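Local coordinates for protein farnesyl pyrophosphate synthase (Pseudomonas aeruginosa, PDB 3ZOU) that catalyses the magnesium-dependent condensation of geranyl diphosphate with isopentenyl diphosphate, forming farnesyl diphosphate, a precursor in isoprenoid biosynthesis, at residues S80-D85 against P99-A104; Y38-G43 against I76-L81; A20-P25 against D115-L120. All blocks are in the same frame, centred on the assembly; numbering follows the deposited sequence.

Contact 1 (S80-D85 against P99-A104); sequences SLVHDD and PTTHRA. With MG (magnesium ion), chain D; MG (magnesium ion), chain C; GPP (geranyl diphosphate), chain E.
Asp85 carries CG beside its own backbone N (chi1 -75°), which puts the carboxylate on the side of Thr100, and Thr100, with OG1 between its N and carbonyl carbon (chi1 52°), turns the methyl CG2 to it. Asp85 is the second residue of the first aspartate-rich motif of the prenyl synthases, Asp84-Asp85-x4-Asp90; Thr100 leads into helix 101-104. The methyl CG2 of Thr100 touches OD2 of Asp85 at 3.4 Å, while its OG1 bonds to Asp92 O. Val82 CG2 lies 3.9 Å from Thr101 OG1, which is hydrogen-bonded to Ser39. Arg95 forms a salt bridge to Asp85 OD1, and OD2 takes a bond from a water at 2.8 Å that also accepts from Thr101 N. Another water ligates one magnesium ion and donates to Asp85 OD1 over 3.0 Å, which makes Asp85 a second-shell residue. Asp84 bridges both ions, OD2 at 2.1 Å from one and OD1 at 2.2 Å from the other, with Asp90 also a magnesium ligand and geranyl diphosphate O1A shared by the pair. CE1 of His102 lies 3.0 Å from Asp85 O, and at the edge of that ring ND1 meets, at 2.8 Å, a water that donates to Val82 O.

Contact 2 (Y38-G43 against I76-L81); sequences YSVMNG and IHAYSL. With GPP (geranyl diphosphate), chain E.
Helix 67-85, which carries the first two aspartates of the aspartate-rich motif in this all-helical isoprenoid synthase fold, is flanked here by residues 38-43, on and following helix 30-40. The backbones come close at one point, with Val40 CA and Ala78 CA 5.6 Å apart, a spacing consistent with the small side chain of Ala78. Its CB is directed at segment 38-43 and meets two groups there. The first is the methyl CG2 of Val40, at 3.7 Å from Ala78 CB; because CG1 stands anti to the backbone N (chi1 172°), CG2 is the branch left beside that N, facing the alanine. The second is the backbone carbonyl of Ser39, whose O lies 3.9 Å from Ala78 CB.

No direct hydrogen bond joins the two segments. A water does so instead, donating to Ser39 O at 2.8 Å and to Ala78 O at 2.9 Å. The chain turns away directly after Val40, through an inverse gamma turn centred on Met41, and Val40 O is hydrogen-bonded to Arg46.

On helix 67-85, His77 O accepts twice: from Leu81 N, the regular helical bond, and from Ser80 OG at 2.7 Å. The hydroxyl donor approaches at a C=O...donor angle of 128°, tilted 18° from the carbonyl plane. Ser80 OG thus donates to its own helix, and Ser80 CB lies 3.7 Å from C7 of geranyl diphosphate.

The chemistry is therefore divided: the direct contact between the segments is apolar, with a valine methyl on an alanine methyl, and the polar link is one water that donates to a backbone carbonyl on each side.

Contact 3 (A20-P25 against D115-L120); sequences ALFVAP and DGLQAL
The backbones stay well apart, Leu21 CA lying 8.6 Å from Leu120 CA and Phe22 CA 9.8 Å from Leu117 CA, so side chains alone span the gap between the loop 20-25 and helix 107-126. The arrangement is a hydrophobic cover in an all-helical prenyl synthase fold: the link between helix 3-19 and helix 30-40 places two consecutive apolar residues over two leucines one helical turn apart.

Leu120 carries the larger share of the helix side. Its CG is anti to the backbone N (chi1 -177°), extending the side chain toward the loop, and its CD2 is the atom that meets both partners. This methyl is 4.1 Å from CB of Leu21 and 4.2 Å from CE1 of Phe22, which places it in the notch between the two loop side chains. Leu117 contributes its own CD2, at 3.7 Å from Phe22 CE1; the two side chains run at about a right angle to each other. CE1 is the ring atom of Phe22 nearest both leucines. Beyond the pair of segments, the same phenyl packs on Arg37, Val40 and Met41, so the ring joins the loop to helix 30-40 as well.

Helix 107-126 works on two fronts. Leu117 and Leu120 meet the loop, Leu117 also packing on Leu75 and Tyr79, while Asp115 and Gln118 engage the second subunit, where Asp115 OD2 is hydrogen-bonded to His83 of that chain and Gln118 NE2 to its Asp115 O. No polar bond crosses between loop and helix, and the contact is purely apolar. At its outer end, where Leu21 is partly exposed, the branch CD1 of Leu21 adds a last touch, 4.2 Å from Leu120 CD2.

The three contacts form a bent chain, with contact 2 at the corner. Contacts 1 and 2 have centres about 9 Å apart and share Ser80 and Leu81 on helix 67-85; contact 3 lies about 12 Å from contact 2 and 16 Å from contact 1, between centres. In sequence, contact 1 begins on the segment where contact 2 ends, and both lie within the loop closed by contact 3. Among the links are Thr101 OG1 to Ser39 OG, a probable hydrogen bond, Val40 CG2 packed on Phe22 and Leu117, and His83 CE1 touching Asp115 OD1. Helix 67-85, which provides the magnesium ligand Asp84, packs against helix 107-126, and that helix faces the second subunit.

Contact 1 (S80-D85 against P99-A104)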
loop_
_atom_site.group_PDB
_atom_site.type_symbol
_atom_site.label_atom_id
_atom_site.label_comp_id
_atom_site.label_asym_id
_atom_site.label_seq_id
_atom_site.Cartn_x
_atom_site.Cartn_y
_atom_site.Cartn_z
ATOM N N SER A 80 8.725 -4.834 2.555
ATOM C CA SER A 80 9.932 -4.053 2.207
ATOM C C SER A 80 11.140 -4.924 2.047
ATOM O O SER A 80 11.921 -4.696 1.123
ATOM C CB SER A 80 10.157 -2.958 3.254
ATOM O OG SER A 80 10.746 -3.485 4.418
ATOM N N LEU A 81 11.233 -6.017 2.799
ATOM C CA LEU A 81 12.407 -6.928 2.702
ATOM C C LEU A 81 12.344 -7.730 1.395
ATOM O O LEU A 81 13.358 -7.951 0.775
ATOM C CB LEU A 81 12.457 -7.832 3.948
ATOM C CG LEU A 81 12.694 -7.088 5.285
ATOM C CD1 LEU A 81 12.766 -8.175 6.371
ATOM C CD2 LEU A 81 13.877 -6.130 5.210
ATOM N N VAL A 82 11.144 -8.150 0.990
ATOM C CA VAL A 82 10.992 -8.875 -0.273
ATOM C C VAL A 82 11.496 -8.001 -1.396
ATOM O O VAL A 82 12.263 -8.486 -2.230
ATOM C CB VAL A 82 9.537 -9.351 -0.468
ATOM C CG1 VAL A 82 9.369 -9.939 -1.857
ATOM C CG2 VAL A 82 9.158 -10.395 0.574
ATOM N N HIS A 83 11.039 -6.746 -1.461
ATOM C CA HIS A 83 11.490 -5.878 -2.559
ATOM C C HIS A 83 12.983 -5.593 -2.449
ATOM O O HIS A 83 13.636 -5.524 -3.464
ATOM C CB HIS A 83 10.639 -4.623 -2.677
ATOM C CG HIS A 83 9.289 -4.862 -3.292
ATOM N ND1 HIS A 83 8.401 -3.845 -3.568
ATOM C CD2 HIS A 83 8.688 -5.997 -3.717
ATOM C CE1 HIS A 83 7.311 -4.336 -4.104
ATOM N NE2 HIS A 83 7.450 -5.648 -4.206
ATOM N N ASP A 84 13.487 -5.362 -1.241
ATOM C CA ASP A 84 14.919 -5.076 -1.013
ATOM C C ASP A 84 15.776 -6.262 -1.538
ATOM O O ASP A 84 16.880 -6.036 -2.021
ATOM C CB ASP A 84 15.183 -4.876 0.456
ATOM C CG ASP A 84 16.630 -4.563 0.780
ATOM O OD1 ASP A 84 17.125 -3.435 0.452
ATOM O OD2 ASP A 84 17.310 -5.435 1.335
ATOM N N ASP A 85 15.291 -7.474 -1.453
ATOM C CA ASP A 85 16.077 -8.636 -1.812
ATOM C C ASP A 85 16.147 -8.824 -3.339
ATOM O O ASP A 85 16.952 -9.591 -3.839
ATOM C CB ASP A 85 15.466 -9.888 -1.207
ATOM C CG ASP A 85 15.701 -10.044 0.287
ATOM O OD1 ASP A 85 16.690 -9.528 0.819
ATOM O OD2 ASP A 85 14.903 -10.763 0.886
ATOM N N PRO A 99 16.159 -19.355 1.408
ATOM C CA PRO A 99 16.014 -18.726 0.099
ATOM C C PRO A 99 15.027 -17.551 0.170
ATOM O O PRO A 99 14.006 -17.602 0.864
ATOM C CB PRO A 99 15.374 -19.795 -0.749
ATOM C CG PRO A 99 15.974 -21.093 -0.181
ATOM C CD PRO A 99 16.016 -20.819 1.306
ATOM N N THR A 100 15.426 -16.498 -0.517
ATOM C CA THR A 100 14.523 -15.302 -0.668
ATOM C C THR A 100 13.298 -15.679 -1.497
ATOM O O THR A 100 13.228 -16.688 -2.202
ATOM C CB THR A 100 15.311 -14.142 -1.254
ATOM O OG1 THR A 100 15.964 -14.579 -2.422
ATOM C CG2 THR A 100 16.277 -13.606 -0.269
ATOM N N THR A 101 12.247 -14.853 -1.380
ATOM C CA THR A 101 11.004 -15.213 -2.022
ATOM C C THR A 101 11.125 -15.323 -3.521
ATOM O O THR A 101 10.480 -16.198 -4.100
ATOM C CB THR A 101 9.934 -14.152 -1.625
ATOM O OG1 THR A 101 9.851 -14.134 -0.180
ATOM C CG2 THR A 101 8.555 -14.495 -2.184
ATOM N N HIS A 102 11.984 -14.507 -4.144
ATOM C CA HIS A 102 12.093 -14.552 -5.590
ATOM C C HIS A 102 12.812 -15.868 -6.076
ATOM O O HIS A 102 12.727 -16.224 -7.232
ATOM C CB HIS A 102 12.693 -13.307 -6.209
ATOM C CG HIS A 102 14.086 -13.007 -5.787
ATOM N ND1 HIS A 102 14.394 -12.387 -4.608
ATOM C CD2 HIS A 102 15.265 -13.260 -6.412
ATOM C CE1 HIS A 102 15.719 -12.272 -4.508
ATOM N NE2 HIS A 102 16.262 -12.801 -5.594
ATOM N N ARG A 103 13.590 -16.438 -5.198
ATOM C CA ARG A 103 14.239 -17.736 -5.438
ATOM C C ARG A 103 13.348 -18.898 -5.144
ATOM O O ARG A 103 13.360 -19.877 -5.911
ATOM C CB ARG A 103 15.532 -17.836 -4.625
ATOM C CG ARG A 103 16.642 -16.888 -5.045
ATOM C CD ARG A 103 16.958 -16.996 -6.492
ATOM N NE ARG A 103 18.224 -16.325 -6.802
ATOM C CZ ARG A 103 18.517 -15.683 -7.925
ATOM N NH1 ARG A 103 17.647 -15.597 -8.912
ATOM N NH2 ARG A 103 19.742 -15.188 -8.079
ATOM N N ALA A 104 12.645 -18.902 -4.015
ATOM C CA ALA A 104 11.688 -19.918 -3.674
ATOM C C ALA A 104 10.496 -20.033 -4.667
ATOM O O ALA A 104 9.951 -21.135 -4.919
ATOM C CB ALA A 104 11.180 -19.725 -2.255
HETATM MG MG MG D . 19.329 -5.785 1.728
HETATM MG MG MG C . 19.183 -2.811 0.883
HETATM C C1 GPP E . 16.788 -3.521 4.361
HETATM O O1 GPP E . 18.022 -2.765 4.430
HETATM C C2 GPP E . 15.728 -2.689 3.721
HETATM C C3 GPP E . 14.909 -1.871 4.426
HETATM C C4 GPP E . 14.980 -1.932 5.898
HETATM C C5 GPP E . 13.851 -1.078 3.800
HETATM C C6 GPP E . 13.569 -1.609 2.379
HETATM C C7 GPP E . 12.637 -0.679 1.749
HETATM C C8 GPP E . 12.005 -0.827 0.594
HETATM C C9 GPP E . 12.050 -2.026 -0.371
HETATM C C10 GPP E . 11.189 0.409 0.382
HETATM P PA GPP E . 19.404 -3.486 4.053
HETATM O O1A GPP E . 19.364 -3.908 2.560
HETATM O O2A GPP E . 20.481 -2.481 4.414
HETATM O O3A GPP E . 19.399 -4.657 5.153
HETATM P PB GPP E . 19.381 -6.260 4.945
HETATM O O1B GPP E . 19.160 -6.467 3.453
HETATM O O2B GPP E . 20.737 -6.764 5.394
HETATM O O3B GPP E . 18.204 -6.623 5.850
HETATM O O HOH W 1 12.462 -11.380 -2.779
HETATM O O HOH W 2 12.703 -12.139 -0.129
HETATM O O HOH W 3 19.016 -7.627 0.826
HETATM O O HOH W 4 21.177 -2.071 1.010
HETATM O O HOH W 5 18.530 -0.948 1.902
HETATM O O HOH W 6 19.180 -1.860 -1.031
HETATM O O HOH W 7 21.346 -6.182 1.801
#

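Contact 2 (Y38-G43 against I76-L81)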
loop_
_atom_site.group_PDB
_atom_site.type_symbol
_atom_site.label_atom_id
_atom_site.label_comp_id
_atom_site.label_asym_id
_atom_site.label_seq_id
_atom_site.Cartn_x
_atom_site.Cartn_y
_atom_site.Cartn_z
ATOM N N TYR A 38 5.097 -17.231 2.994
ATOM C CA TYR A 38 6.552 -17.541 3.020
ATOM C C TYR A 38 7.354 -16.290 3.341
ATOM O O TYR A 38 8.401 -16.361 4.031
ATOM C CB TYR A 38 6.987 -18.070 1.627
ATOM C CG TYR A 38 8.426 -18.435 1.552
ATOM C CD1 TYR A 38 8.813 -19.744 1.921
ATOM C CD2 TYR A 38 9.405 -17.566 1.044
ATOM C CE1 TYR A 38 10.157 -20.096 1.887
ATOM C CE2 TYR A 38 10.760 -17.947 1.010
ATOM C CZ TYR A 38 11.102 -19.223 1.416
ATOM O OH TYR A 38 12.475 -19.614 1.377
ATOM N N SER A 39 6.895 -15.153 2.825
ATOM C CA SER A 39 7.567 -13.884 3.002
ATOM C C SER A 39 7.406 -13.280 4.389
ATOM O O SER A 39 8.192 -12.429 4.789
ATOM C CB SER A 39 7.084 -12.844 2.011
ATOM O OG SER A 39 7.284 -13.275 0.680
ATOM N N VAL A 40 6.413 -13.732 5.140
ATOM C CA VAL A 40 6.149 -13.148 6.457
ATOM C C VAL A 40 6.486 -14.156 7.591
ATOM O O VAL A 40 7.023 -13.787 8.658
ATOM C CB VAL A 40 4.669 -12.742 6.573
ATOM C CG1 VAL A 40 4.291 -12.304 7.990
ATOM C CG2 VAL A 40 4.360 -11.659 5.570
ATOM N N MET A 41 6.195 -15.424 7.348
ATOM C CA MET A 41 6.292 -16.440 8.441
ATOM C C MET A 41 7.660 -17.071 8.321
ATOM O O MET A 41 7.800 -18.248 8.004
ATOM C CB MET A 41 5.185 -17.463 8.304
ATOM C CG MET A 41 3.774 -16.884 8.347
ATOM S SD MET A 41 3.443 -15.746 9.718
ATOM C CE MET A 41 3.521 -16.958 11.052
ATOM N N ASN A 42 8.694 -16.302 8.596
ATOM C CA ASN A 42 10.078 -16.717 8.407
ATOM C C ASN A 42 10.889 -16.686 9.666
ATOM O O ASN A 42 12.130 -16.631 9.602
ATOM C CB ASN A 42 10.725 -15.839 7.383
ATOM C CG ASN A 42 10.600 -14.395 7.724
ATOM O OD1 ASN A 42 10.407 -13.995 8.910
ATOM N ND2 ASN A 42 10.734 -13.571 6.712
ATOM N N GLY A 43 10.208 -16.767 10.798
ATOM C CA GLY A 43 10.887 -16.795 12.098
ATOM C C GLY A 43 11.485 -15.480 12.542
ATOM O O GLY A 43 12.331 -15.443 13.446
ATOM N N ILE A 76 4.150 -4.305 6.608
ATOM C CA ILE A 76 4.931 -3.332 5.855
ATOM C C ILE A 76 6.421 -3.797 5.849
ATOM O O ILE A 76 7.144 -3.708 4.836
ATOM C CB ILE A 76 4.776 -1.902 6.394
ATOM C CG1 ILE A 76 3.332 -1.378 6.205
ATOM C CG2 ILE A 76 5.805 -0.936 5.772
ATOM C CD1 ILE A 76 2.896 -1.274 4.763
ATOM N N HIS A 77 6.947 -4.079 7.019
ATOM C CA HIS A 77 8.298 -4.525 7.158
ATOM C C HIS A 77 8.628 -5.730 6.217
ATOM O O HIS A 77 9.563 -5.680 5.435
ATOM C CB HIS A 77 8.595 -4.896 8.618
ATOM C CG HIS A 77 9.993 -5.332 8.853
ATOM N ND1 HIS A 77 11.101 -4.608 8.500
ATOM C CD2 HIS A 77 10.458 -6.493 9.364
ATOM C CE1 HIS A 77 12.179 -5.286 8.829
ATOM N NE2 HIS A 77 11.805 -6.435 9.336
ATOM N N ALA A 78 7.770 -6.723 6.239
ATOM C CA ALA A 78 7.950 -7.940 5.426
ATOM C C ALA A 78 7.949 -7.602 3.951
ATOM O O ALA A 78 8.779 -8.071 3.219
ATOM C CB ALA A 78 6.850 -8.927 5.734
ATOM N N TYR A 79 6.998 -6.744 3.523
ATOM C CA TYR A 79 6.907 -6.433 2.065
ATOM C C TYR A 79 8.218 -5.711 1.684
ATOM O O TYR A 79 8.808 -6.001 0.609
ATOM C CB TYR A 79 5.678 -5.641 1.668
ATOM C CG TYR A 79 5.943 -4.199 1.212
ATOM C CD1 TYR A 79 6.500 -3.961 -0.011
ATOM C CD2 TYR A 79 5.615 -3.102 1.973
ATOM C CE1 TYR A 79 6.772 -2.665 -0.440
ATOM C CE2 TYR A 79 5.900 -1.807 1.570
ATOM C CZ TYR A 79 6.458 -1.586 0.364
ATOM O OH TYR A 79 6.760 -0.317 -0.013
ATOM N N SER A 80 8.725 -4.834 2.555
ATOM C CA SER A 80 9.932 -4.053 2.207
ATOM C C SER A 80 11.140 -4.924 2.047
ATOM O O SER A 80 11.921 -4.696 1.123
ATOM C CB SER A 80 10.157 -2.958 3.254
ATOM O OG SER A 80 10.746 -3.485 4.418
ATOM N N LEU A 81 11.233 -6.017 2.799
ATOM C CA LEU A 81 12.407 -6.928 2.702
ATOM C C LEU A 81 12.344 -7.730 1.395
ATOM O O LEU A 81 13.358 -7.951 0.775
ATOM C CB LEU A 81 12.457 -7.832 3.948
ATOM C CG LEU A 81 12.694 -7.088 5.285
ATOM C CD1 LEU A 81 12.766 -8.175 6.371
ATOM C CD2 LEU A 81 13.877 -6.130 5.210
HETATM C C1 GPP E . 16.788 -3.521 4.361
HETATM O O1 GPP E . 18.022 -2.765 4.430
HETATM C C2 GPP E . 15.728 -2.689 3.721
HETATM C C3 GPP E . 14.909 -1.871 4.426
HETATM C C4 GPP E . 14.980 -1.932 5.898
HETATM C C5 GPP E . 13.851 -1.078 3.800
HETATM C C6 GPP E . 13.569 -1.609 2.379
HETATM C C7 GPP E . 12.637 -0.679 1.749
HETATM C C8 GPP E . 12.005 -0.827 0.594
HETATM C C9 GPP E . 12.050 -2.026 -0.371
HETATM C C10 GPP E . 11.189 0.409 0.382
HETATM P PA GPP E . 19.404 -3.486 4.053
HETATM O O1A GPP E . 19.364 -3.908 2.560
HETATM O O2A GPP E . 20.481 -2.481 4.414
HETATM O O3A GPP E . 19.399 -4.657 5.153
HETATM P PB GPP E . 19.381 -6.260 4.945
HETATM O O1B GPP E . 19.160 -6.467 3.453
HETATM O O2B GPP E . 20.737 -6.764 5.394
HETATM O O3B GPP E . 18.204 -6.623 5.850
HETATM O O HOH W 8 10.064 -10.503 4.080
#

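Contact 3 (A20-P25 against D115-L120)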
loop_
_atom_site.group_PDB
_atom_site.type_symbol
_atom_site.label_atom_id
_atom_site.label_comp_id
_atom_site.label_asym_id
_atom_site.label_seq_id
_atom_site.Cartn_x
_atom_site.Cartn_y
_atom_site.Cartn_z
ATOM N N ALA A 20 -3.137 -16.226 10.222
ATOM C CA ALA A 20 -4.569 -16.239 9.836
ATOM C C ALA A 20 -5.010 -15.347 8.638
ATOM O O ALA A 20 -6.125 -15.412 8.120
ATOM C CB ALA A 20 -5.448 -15.932 11.034
ATOM N N LEU A 21 -4.125 -14.479 8.226
ATOM C CA LEU A 21 -4.370 -13.605 7.108
ATOM C C LEU A 21 -3.997 -14.226 5.772
ATOM O O LEU A 21 -4.251 -13.614 4.736
ATOM C CB LEU A 21 -3.507 -12.328 7.270
ATOM C CG LEU A 21 -3.778 -11.480 8.480
ATOM C CD1 LEU A 21 -2.820 -10.291 8.522
ATOM C CD2 LEU A 21 -5.183 -10.968 8.485
ATOM N N PHE A 22 -3.329 -15.362 5.765
ATOM C CA PHE A 22 -2.765 -15.894 4.491
ATOM C C PHE A 22 -3.570 -17.013 3.892
ATOM O O PHE A 22 -3.020 -17.913 3.235
ATOM C CB PHE A 22 -1.259 -16.233 4.625
ATOM C CG PHE A 22 -0.468 -15.102 5.164
ATOM C CD1 PHE A 22 -0.492 -13.882 4.509
ATOM C CD2 PHE A 22 0.292 -15.194 6.321
ATOM C CE1 PHE A 22 0.225 -12.794 5.002
ATOM C CE2 PHE A 22 0.993 -14.127 6.810
ATOM C CZ PHE A 22 0.934 -12.898 6.155
ATOM N N VAL A 23 -4.900 -16.930 4.014
ATOM C CA VAL A 23 -5.757 -17.980 3.452
ATOM C C VAL A 23 -6.334 -17.420 2.167
ATOM O O VAL A 23 -7.025 -16.425 2.157
ATOM C CB VAL A 23 -6.871 -18.418 4.444
ATOM C CG1 VAL A 23 -7.720 -19.487 3.790
ATOM C CG2 VAL A 23 -6.289 -18.927 5.760
ATOM N N ALA A 24 -6.005 -18.068 1.055
ATOM C CA ALA A 24 -6.466 -17.652 -0.238
ATOM C C ALA A 24 -7.963 -17.774 -0.318
ATOM O O ALA A 24 -8.497 -18.802 0.133
ATOM C CB ALA A 24 -5.843 -18.512 -1.340
ATOM N N PRO A 25 -8.628 -16.760 -0.854
ATOM C CA PRO A 25 -10.106 -16.870 -0.941
ATOM C C PRO A 25 -10.604 -17.824 -2.011
ATOM O O PRO A 25 -11.804 -18.168 -2.014
ATOM C CB PRO A 25 -10.569 -15.449 -1.241
ATOM C CG PRO A 25 -9.380 -14.681 -1.653
ATOM C CD PRO A 25 -8.138 -15.414 -1.249
ATOM N N ASP A 115 3.595 -6.594 -2.950
ATOM C CA ASP A 115 2.589 -5.564 -3.200
ATOM C C ASP A 115 1.260 -5.871 -2.457
ATOM O O ASP A 115 0.634 -4.921 -1.956
ATOM C CB ASP A 115 2.315 -5.469 -4.711
ATOM C CG ASP A 115 3.405 -4.817 -5.501
ATOM O OD1 ASP A 115 4.270 -4.139 -4.970
ATOM O OD2 ASP A 115 3.408 -4.973 -6.780
ATOM N N GLY A 116 0.839 -7.141 -2.438
ATOM C CA GLY A 116 -0.352 -7.562 -1.756
ATOM C C GLY A 116 -0.192 -7.438 -0.237
ATOM O O GLY A 116 -1.160 -7.149 0.437
ATOM N N LEU A 117 1.025 -7.627 0.281
ATOM C CA LEU A 117 1.275 -7.446 1.731
ATOM C C LEU A 117 1.088 -5.997 2.075
ATOM O O LEU A 117 0.591 -5.684 3.141
ATOM C CB LEU A 117 2.686 -7.936 2.114
ATOM C CG LEU A 117 2.910 -9.455 2.063
ATOM C CD1 LEU A 117 4.382 -9.761 2.249
ATOM C CD2 LEU A 117 2.038 -10.189 3.023
ATOM N N GLN A 118 1.555 -5.085 1.220
ATOM C CA GLN A 118 1.365 -3.672 1.534
ATOM C C GLN A 118 -0.110 -3.313 1.630
ATOM O O GLN A 118 -0.565 -2.660 2.547
ATOM C CB GLN A 118 2.129 -2.743 0.585
ATOM C CG GLN A 118 1.861 -1.304 0.986
ATOM C CD GLN A 118 2.751 -0.211 0.391
ATOM O OE1 GLN A 118 2.833 0.850 0.992
ATOM N NE2 GLN A 118 3.241 -0.381 -0.790
ATOM N N ALA A 119 -0.887 -3.724 0.611
ATOM C CA ALA A 119 -2.359 -3.474 0.672
ATOM C C ALA A 119 -2.988 -4.092 1.919
ATOM O O ALA A 119 -3.805 -3.431 2.536
ATOM C CB ALA A 119 -3.054 -3.984 -0.576
ATOM N N LEU A 120 -2.518 -5.284 2.234
ATOM C CA LEU A 120 -3.100 -5.954 3.406
ATOM C C LEU A 120 -2.869 -5.173 4.666
ATOM O O LEU A 120 -3.694 -5.203 5.581
ATOM C CB LEU A 120 -2.573 -7.337 3.498
ATOM C CG LEU A 120 -3.073 -8.263 4.600
ATOM C CD1 LEU A 120 -4.558 -8.424 4.439
ATOM C CD2 LEU A 120 -2.370 -9.602 4.449
#